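ESX-1 secretion system protein EccA1 (Mycobacterium tuberculosis, PDB 4F3V) is an ATPase of the ESX-1 type VII secretion system that may provide energy for exporting virulence factors, represented here by its N-terminal domain. Local coordinates at residues H238-P241 with K242-A245; S200-G203 with E204-R208; G222-S225 with A226-L230; E260-A263 with S264-D267. One frame throughout, in Å; residues are numbered along the deposited sequence.

Interaction 1 (H238-P241 with K242-A245); sequences HPEP and KVAA
E240 O is gripped by two backbone N-H groups of the helix that starts just after it. A244 N approaches it nearly head-on at 3.1 Å (N-H...O 172°), while V243 N adds a weak, bent bond at 3.0 Å. The next bond of the helix runs from A245 N to P241 O at 2.9 Å. The E240 side chain works on the same turn by another route. A water donates to E240 OE2 at 2.8 Å and accepts from K242 N, so the carboxylate serves an amide of the first turn without touching it. K242 runs alongside E240, both chains extended and pointing the same way. Its CE lies 3.6 Å from E240 OE2, yet K242 NZ stays 4.3 Å away, too far for a salt bridge: on the lysine's side it is aliphatic carbon, not the ammonium, that meets the carboxylate. The charged ends have other partners, since E240 OE1 forms a salt bridge with R208 and the K242 ammonium makes a cation-pi contact with W212. On the buried side V243 CG2, anti to its carbonyl carbon, rests 3.8 Å from E240 CB, and the valine packs on L231 and L234 of helix 224-237. With E240 as N-cap and P241 next in the chain, at the first helical position, where the missing N-H costs no helical bond, this is a classical helix start, that of helix 241-248.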
loop_
_atom_site.group_PDB
_atom_site.type_symbol
_atom_site.label_atom_id
_atom_site.label_comp_id
_atom_site.label_asym_id
_atom_site.label_seq_id
_atom_site.Cartn_x
_atom_site.Cartn_y
_atom_site.Cartn_z
ATOM N N HIS A 238 19.021 -2.006 5.807
ATOM C CA HIS A 238 17.733 -2.704 5.751
ATOM C C HIS A 238 17.984 -4.168 5.508
ATOM O O HIS A 238 17.621 -4.704 4.457
ATOM C CB HIS A 238 16.860 -2.108 4.645
ATOM C CG HIS A 238 16.566 -0.621 4.818
ATOM N ND1 HIS A 238 15.653 -0.158 5.689
ATOM C CD2 HIS A 238 17.114 0.508 4.187
ATOM C CE1 HIS A 238 15.607 1.193 5.623
ATOM N NE2 HIS A 238 16.503 1.597 4.702
ATOM N N PRO A 239 18.630 -4.843 6.474
ATOM C CA PRO A 239 19.047 -6.225 6.268
ATOM C C PRO A 239 17.893 -7.192 6.032
ATOM O O PRO A 239 16.825 -7.059 6.638
ATOM C CB PRO A 239 19.798 -6.574 7.558
ATOM C CG PRO A 239 19.289 -5.622 8.572
ATOM C CD PRO A 239 18.963 -4.362 7.823
ATOM N N GLU A 240 18.134 -8.165 5.165
ATOM C CA GLU A 240 17.105 -9.066 4.717
ATOM C C GLU A 240 17.759 -10.319 4.175
ATOM O O GLU A 240 18.776 -10.216 3.499
ATOM C CB GLU A 240 16.378 -8.413 3.563
ATOM C CG GLU A 240 14.910 -8.420 3.679
ATOM C CD GLU A 240 14.296 -8.084 2.359
ATOM O OE1 GLU A 240 14.429 -6.934 1.883
ATOM O OE2 GLU A 240 13.686 -9.001 1.811
ATOM N N PRO A 241 17.158 -11.501 4.418
ATOM C CA PRO A 241 17.688 -12.732 3.813
ATOM C C PRO A 241 17.992 -12.659 2.311
ATOM O O PRO A 241 19.047 -13.090 1.896
ATOM C CB PRO A 241 16.583 -13.757 4.090
ATOM C CG PRO A 241 16.018 -13.303 5.398
ATOM C CD PRO A 241 16.070 -11.791 5.372
ATOM N N LYS A 242 17.100 -12.117 1.498
ATOM C CA LYS A 242 17.353 -12.106 0.052
ATOM C C LYS A 242 18.498 -11.128 -0.351
ATOM O O LYS A 242 19.097 -11.281 -1.427
ATOM C CB LYS A 242 16.064 -11.839 -0.737
ATOM C CG LYS A 242 15.897 -10.416 -1.241
ATOM C CD LYS A 242 14.476 -10.074 -1.667
ATOM C CE LYS A 242 14.318 -8.557 -1.691
ATOM N NZ LYS A 242 13.126 -8.050 -2.396
ATOM N N VAL A 243 18.784 -10.131 0.494
ATOM C CA VAL A 243 19.884 -9.208 0.233
ATOM C C VAL A 243 21.213 -9.912 0.539
ATOM O O VAL A 243 22.146 -9.860 -0.269
ATOM C CB VAL A 243 19.741 -7.898 1.037
ATOM C CG1 VAL A 243 20.944 -6.994 0.797
ATOM C CG2 VAL A 243 18.471 -7.171 0.626
ATOM N N ALA A 244 21.266 -10.608 1.678
ATOM C CA ALA A 244 22.407 -11.451 2.025
ATOM C C ALA A 244 22.676 -12.471 0.927
ATOM O O ALA A 244 23.829 -12.671 0.521
ATOM C CB ALA A 244 22.169 -12.158 3.361
ATOM N N ALA A 245 21.611 -13.109 0.444
ATOM C CA ALA A 245 21.715 -14.118 -0.606
ATOM C C ALA A 245 22.227 -13.508 -1.924
ATOM O O ALA A 245 23.082 -14.076 -2.593
ATOM C CB ALA A 245 20.372 -14.813 -0.818
HETATM O O HOH W 1 14.550 -11.567 2.502
#

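Interaction 2 (S200-G203 with E204-R208)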
loop_
_atom_site.group_PDB
_atom_site.type_symbol
_atom_site.label_atom_id
_atom_site.label_comp_id
_atom_site.label_asym_id
_atom_site.label_seq_id
_atom_site.Cartn_x
_atom_site.Cartn_y
_atom_site.Cartn_z
ATOM N N SER A 200 13.366 12.599 -4.174
ATOM C CA SER A 200 12.043 13.119 -3.890
ATOM C C SER A 200 11.741 12.936 -2.418
ATOM O O SER A 200 12.480 12.240 -1.735
ATOM C CB SER A 200 10.999 12.360 -4.727
ATOM O OG SER A 200 10.684 11.104 -4.138
ATOM N N PRO A 201 10.611 13.504 -1.939
ATOM C CA PRO A 201 10.191 13.259 -0.554
ATOM C C PRO A 201 9.823 11.805 -0.232
ATOM O O PRO A 201 9.714 11.467 0.944
ATOM C CB PRO A 201 8.946 14.143 -0.390
ATOM C CG PRO A 201 8.992 15.118 -1.514
ATOM C CD PRO A 201 9.669 14.402 -2.638
ATOM N N ALA A 202 9.608 10.970 -1.252
ATOM C CA ALA A 202 9.307 9.541 -1.053
ATOM C C ALA A 202 10.570 8.646 -0.974
ATOM O O ALA A 202 10.457 7.417 -0.770
ATOM C CB ALA A 202 8.372 9.043 -2.182
ATOM N N GLY A 203 11.753 9.238 -1.165
ATOM C CA GLY A 203 12.998 8.469 -1.230
ATOM C C GLY A 203 13.282 7.594 -0.015
ATOM O O GLY A 203 13.720 6.442 -0.147
ATOM N N GLU A 204 12.997 8.125 1.165
ATOM C CA GLU A 204 13.190 7.382 2.401
ATOM C C GLU A 204 12.157 6.255 2.553
ATOM O O GLU A 204 12.517 5.116 2.853
ATOM C CB GLU A 204 13.199 8.316 3.619
ATOM C CG GLU A 204 13.198 7.592 4.964
ATOM C CD GLU A 204 13.749 8.449 6.128
ATOM O OE1 GLU A 204 13.060 9.396 6.579
ATOM O OE2 GLU A 204 14.879 8.167 6.609
ATOM N N ALA A 205 10.881 6.567 2.324
ATOM C CA ALA A 205 9.816 5.566 2.450
ATOM C C ALA A 205 10.014 4.402 1.486
ATOM O O ALA A 205 9.626 3.290 1.804
ATOM C CB ALA A 205 8.445 6.186 2.216
ATOM N N CYS A 206 10.625 4.668 0.334
ATOM C CA CYS A 206 10.792 3.673 -0.721
ATOM C C CYS A 206 12.273 3.219 -0.860
ATOM O O CYS A 206 12.657 2.629 -1.866
ATOM C CB CYS A 206 10.271 4.236 -2.050
ATOM S SG CYS A 206 8.503 4.711 -2.060
ATOM N N ALA A 207 13.068 3.440 0.189
ATOM C CA ALA A 207 14.515 3.197 0.135
ATOM C C ALA A 207 14.855 1.767 -0.251
ATOM O O ALA A 207 15.780 1.532 -1.004
ATOM C CB ALA A 207 15.178 3.554 1.470
ATOM N N ARG A 208 14.093 0.813 0.260
ATOM C CA ARG A 208 14.402 -0.591 0.032
ATOM C C ARG A 208 14.224 -1.034 -1.431
ATOM O O ARG A 208 15.135 -1.664 -2.001
ATOM C CB ARG A 208 13.586 -1.461 0.964
ATOM C CG ARG A 208 13.993 -1.238 2.412
ATOM C CD ARG A 208 13.056 -1.954 3.350
ATOM N NE ARG A 208 13.158 -3.389 3.146
ATOM C CZ ARG A 208 12.197 -4.275 3.382
ATOM N NH1 ARG A 208 10.995 -3.908 3.805
ATOM N NH2 ARG A 208 12.446 -5.560 3.153
HETATM O O HOH W 2 13.010 11.367 1.112
HETATM O O HOH W 3 10.087 9.249 2.340
#
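The flat group at the centre of this contact is the backbone carbonyl of A202, since no ring, carboxylate or guanidinium meets another across it. C206 N comes to A202 O at 3.0 Å from almost straight ahead of the carbonyl, although the N-H itself is bent (140°). Around the same oxygen gather carbon and sulfur: C206 CB lies 3.4 Å and C206 SG 3.6 Å from A202 O, the A205 methyl a little farther off. The cysteine sulfur stands beside its own backbone N and anti to its carbonyl carbon (chi1 -60°), a rotation that turns SG back toward the loop, 4.3 Å from A202 CB. C206 and A202 thus touch twice, through backbone and through apolar side chains, and C206 also packs on V175 of helix 167-183. Two other amides are served by water. One molecule spans S200 O and E204 N, and a second donates to P201 O at 2.6 Å while accepting from A205 N at 2.8 Å, so solvent stands in for direct bonds between these carbonyls and amides. S200 OG accepts from A202 N at 3.1 Å, forming an ST turn, and is also tied to A197 O; S200 O accepts from G203 N within a type I beta turn. A second type I turn follows from E204 to A207. Two successive type I turns, joined by the bond from C206 to A202 and opened by an ST turn, make up the hydrated linker that brings helix 187-198 round into helix 207-221, with C206 as the N-cap.

Interaction 3 (G222-S225 with A226-L230)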
loop_
_atom_site.group_PDB
_atom_site.type_symbol
_atom_site.label_atom_id
_atom_site.label_comp_id
_atom_site.label_asym_id
_atom_site.label_seq_id
_atom_site.Cartn_x
_atom_site.Cartn_y
_atom_site.Cartn_z
ATOM N N GLY A 222 25.894 -5.862 -16.001
ATOM C CA GLY A 222 27.263 -6.343 -15.855
ATOM C C GLY A 222 28.092 -5.537 -14.872
ATOM O O GLY A 222 29.252 -5.874 -14.627
ATOM N N ASN A 223 27.533 -4.458 -14.333
ATOM C CA ASN A 223 28.275 -3.560 -13.442
ATOM C C ASN A 223 28.218 -4.120 -12.027
ATOM O O ASN A 223 27.478 -3.620 -11.170
ATOM C CB ASN A 223 27.686 -2.141 -13.511
ATOM C CG ASN A 223 28.519 -1.098 -12.754
ATOM O OD1 ASN A 223 29.430 -1.426 -11.975
ATOM N ND2 ASN A 223 28.189 0.174 -12.973
ATOM N N GLU A 224 28.991 -5.175 -11.790
ATOM C CA GLU A 224 28.881 -5.942 -10.548
ATOM C C GLU A 224 29.325 -5.144 -9.323
ATOM O O GLU A 224 28.765 -5.315 -8.249
ATOM C CB GLU A 224 29.631 -7.272 -10.653
ATOM C CG GLU A 224 29.499 -8.224 -9.463
ATOM C CD GLU A 224 28.064 -8.601 -9.114
ATOM O OE1 GLU A 224 27.128 -8.367 -9.912
ATOM O OE2 GLU A 224 27.847 -9.120 -8.005
ATOM N N SER A 225 30.298 -4.259 -9.479
ATOM C CA SER A 225 30.819 -3.526 -8.323
ATOM C C SER A 225 29.783 -2.487 -7.865
ATOM O O SER A 225 29.620 -2.270 -6.669
ATOM C CB SER A 225 32.180 -2.890 -8.634
ATOM O OG SER A 225 32.033 -1.926 -9.658
ATOM N N ALA A 226 29.039 -1.900 -8.801
ATOM C CA ALA A 226 27.916 -1.035 -8.432
ATOM C C ALA A 226 26.835 -1.842 -7.704
ATOM O O ALA A 226 26.324 -1.414 -6.677
ATOM C CB ALA A 226 27.332 -0.329 -9.649
ATOM N N ALA A 227 26.478 -3.004 -8.242
ATOM C CA ALA A 227 25.458 -3.842 -7.630
ATOM C C ALA A 227 25.834 -4.202 -6.192
ATOM O O ALA A 227 25.009 -4.142 -5.286
ATOM C CB ALA A 227 25.263 -5.117 -8.459
ATOM N N VAL A 228 27.087 -4.593 -5.999
ATOM C CA VAL A 228 27.575 -5.024 -4.693
ATOM C C VAL A 228 27.547 -3.852 -3.711
ATOM O O VAL A 228 27.180 -4.036 -2.558
ATOM C CB VAL A 228 29.014 -5.637 -4.788
ATOM C CG1 VAL A 228 29.694 -5.689 -3.420
ATOM C CG2 VAL A 228 28.975 -7.030 -5.416
ATOM N N ALA A 229 27.938 -2.655 -4.160
ATOM C CA ALA A 229 27.945 -1.468 -3.303
ATOM C C ALA A 229 26.500 -1.172 -2.822
ATOM O O ALA A 229 26.264 -0.937 -1.635
ATOM C CB ALA A 229 28.571 -0.265 -4.029
ATOM N N LEU A 230 25.528 -1.296 -3.726
ATOM C CA LEU A 230 24.133 -1.062 -3.358
ATOM C C LEU A 230 23.602 -2.134 -2.376
ATOM O O LEU A 230 22.866 -1.820 -1.440
ATOM C CB LEU A 230 23.258 -0.955 -4.616
ATOM C CG LEU A 230 23.434 0.339 -5.441
ATOM C CD1 LEU A 230 23.097 0.128 -6.921
ATOM C CD2 LEU A 230 22.637 1.527 -4.888
#
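A226 meets N223 at the N-cap of helix 224-237, in the short turn of a helical hairpin whose preceding helix, 207-221, ends in a Schellman motif at G222. A226 N donates to N223 OD1 at 3.2 Å; the bond is fairly straight, but the donor stands 56° out of the amide's carbonyl plane, off the lone-pair directions. The asparagine reaches this place with CG anti to its backbone N (chi1 -172°). The A226 methyl presses on the same amide, 3.3 Å from N223 OD1 and almost equally near its CG and ND2, which should limit how freely the cap can turn. A227 N takes the backbone oxygen of the same residue, N223 O, at 3.2 Å and in the carbonyl plane, so N223 supplies both a side-chain and a main-chain acceptor to consecutive amides. The A227 methyl lies near E224 OE1 and also touches R219. V228 N donates to E224 O at 2.9 Å. Beside that bond the two side chains meet at a slant: E224, bent at chi2 (57°), brings OE2 to 3.5 Å from V228 CG2. The principal polar partner of that OE2 is R219, whose salt bridge ties the new helix to the one before it. A229 N continues the regular pattern to S225 O at 3.0 Å. L230 faces helix 207-221, packing on L214 and A215, while its backbone N reaches A226 O at 3.1 Å.

Interaction 4 (E260-A263 with S264-D267); sequences EQIA and SRAD
The last turn of helix 259-263 is finished by S264 and R265, which fold back onto the carbonyls of Q261 and I262. S264 OG donates to Q261 O at 2.8 Å, and S264 N adds a weak bond to that oxygen at 3.1 Å, so one residue holds it twice. The same N-H is shared with E260 O, also weakly. R265 N then closes on I262 O at 3.1 Å. Its N-H is well aimed (163°), but it comes from above the carbonyl plane. R265 next runs alongside I262, extended from CG to NE and pointing the same way. I262 CG2 stands 4.1 Å above one face of the guanidinium, offset toward its rim, while I262 CG1 lies 3.9 Å from R265 NH2. The guanidinium is held by backbone oxygens from other parts of the chain, NH2 by E149 O, NH1 by A148 O and P268 O, which joins this end to A148 and E149. A water donates to both A263 O and R265 O, linking the A263 carbonyl to the chain that follows. Q261 O taken up by a serine hydroxyl, with i+3 to i backbone bonds from S264 N and R265 N, marks the C-terminal end of a short helix.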
loop_
_atom_site.group_PDB
_atom_site.type_symbol
_atom_site.label_atom_id
_atom_site.label_comp_id
_atom_site.label_asym_id
_atom_site.label_seq_id
_atom_site.Cartn_x
_atom_site.Cartn_y
_atom_site.Cartn_z
ATOM N N GLU A 260 4.973 -7.884 -24.470
ATOM C CA GLU A 260 4.438 -9.010 -25.237
ATOM C C GLU A 260 4.143 -10.219 -24.344
ATOM O O GLU A 260 3.086 -10.850 -24.437
ATOM C CB GLU A 260 5.407 -9.377 -26.374
ATOM C CG GLU A 260 5.542 -8.242 -27.403
ATOM C CD GLU A 260 6.441 -7.062 -26.993
ATOM O OE1 GLU A 260 7.120 -7.050 -25.926
ATOM O OE2 GLU A 260 6.448 -6.089 -27.778
ATOM N N GLN A 261 5.068 -10.525 -23.452
ATOM C CA GLN A 261 4.889 -11.656 -22.553
ATOM C C GLN A 261 3.704 -11.427 -21.602
ATOM O O GLN A 261 2.884 -12.324 -21.397
ATOM C CB GLN A 261 6.191 -11.918 -21.800
ATOM C CG GLN A 261 6.296 -13.314 -21.238
ATOM C CD GLN A 261 7.635 -13.637 -20.614
ATOM O OE1 GLN A 261 8.192 -12.848 -19.853
ATOM N NE2 GLN A 261 8.131 -14.850 -20.890
ATOM N N ILE A 262 3.601 -10.235 -21.024
ATOM C CA ILE A 262 2.451 -9.906 -20.164
ATOM C C ILE A 262 1.116 -10.055 -20.936
ATOM O O ILE A 262 0.156 -10.638 -20.427
ATOM C CB ILE A 262 2.548 -8.473 -19.578
ATOM C CG1 ILE A 262 3.753 -8.362 -18.613
ATOM C CG2 ILE A 262 1.243 -8.113 -18.915
ATOM C CD1 ILE A 262 4.077 -6.937 -18.178
ATOM N N ALA A 263 1.073 -9.547 -22.161
ATOM C CA ALA A 263 -0.127 -9.664 -22.988
ATOM C C ALA A 263 -0.482 -11.115 -23.344
ATOM O O ALA A 263 -1.652 -11.413 -23.596
ATOM C CB ALA A 263 0.021 -8.832 -24.262
ATOM N N SER A 264 0.497 -12.011 -23.365
ATOM C CA SER A 264 0.232 -13.431 -23.668
ATOM C C SER A 264 -0.231 -14.236 -22.439
ATOM O O SER A 264 -0.490 -15.419 -22.540
ATOM C CB SER A 264 1.478 -14.107 -24.261
ATOM O OG SER A 264 2.419 -14.376 -23.221
ATOM N N ARG A 265 -0.339 -13.613 -21.274
ATOM C CA ARG A 265 -0.813 -14.357 -20.106
ATOM C C ARG A 265 -2.223 -14.892 -20.360
ATOM O O ARG A 265 -3.097 -14.148 -20.805
ATOM C CB ARG A 265 -0.817 -13.463 -18.864
ATOM C CG ARG A 265 0.554 -13.134 -18.305
ATOM C CD ARG A 265 0.452 -12.095 -17.186
ATOM N NE ARG A 265 1.775 -11.656 -16.730
ATOM C CZ ARG A 265 1.973 -10.818 -15.705
ATOM N NH1 ARG A 265 0.936 -10.316 -15.022
ATOM N NH2 ARG A 265 3.205 -10.490 -15.358
ATOM N N ALA A 266 -2.450 -16.166 -20.062
ATOM C CA ALA A 266 -3.801 -16.737 -20.122
ATOM C C ALA A 266 -4.714 -16.021 -19.107
ATOM O O ALA A 266 -5.917 -15.856 -19.340
ATOM C CB ALA A 266 -3.770 -18.244 -19.864
ATOM N N ASP A 267 -4.124 -15.597 -17.988
ATOM C CA ASP A 267 -4.817 -14.787 -16.991
ATOM C C ASP A 267 -3.918 -13.595 -16.657
ATOM O O ASP A 267 -2.878 -13.782 -16.050
ATOM C CB ASP A 267 -5.066 -15.629 -15.755
ATOM C CG ASP A 267 -5.646 -14.828 -14.576
ATOM O OD1 ASP A 267 -5.852 -13.597 -14.653
ATOM O OD2 ASP A 267 -5.899 -15.477 -13.553
HETATM O O HOH W 4 -3.651 -11.676 -21.344
#

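In the fold
Along the chain the contacts come in the order 2, 3, 1, 4, each closing a short local turn before the next begins; none nests in or crosses another. Interaction 2 leads from helix 187-198 into helix 207-221, interaction 3 opens helix 224-237, and interaction 1 opens helix 241-248. These three contacts lie at the starts of successive helices in the tetratricopeptide-repeat domain. Interactions 1 and 2 also touch in space: besides the E240-R208 salt bridge, the H238 ring packs on R208 and A207. Interaction 3 stays clear of both, with nearest atoms about 6 Å from interaction 1. Interaction 4 lies apart, its centre about 31 Å from that of interaction 1, closing helix 259-263 near the modelled C terminus.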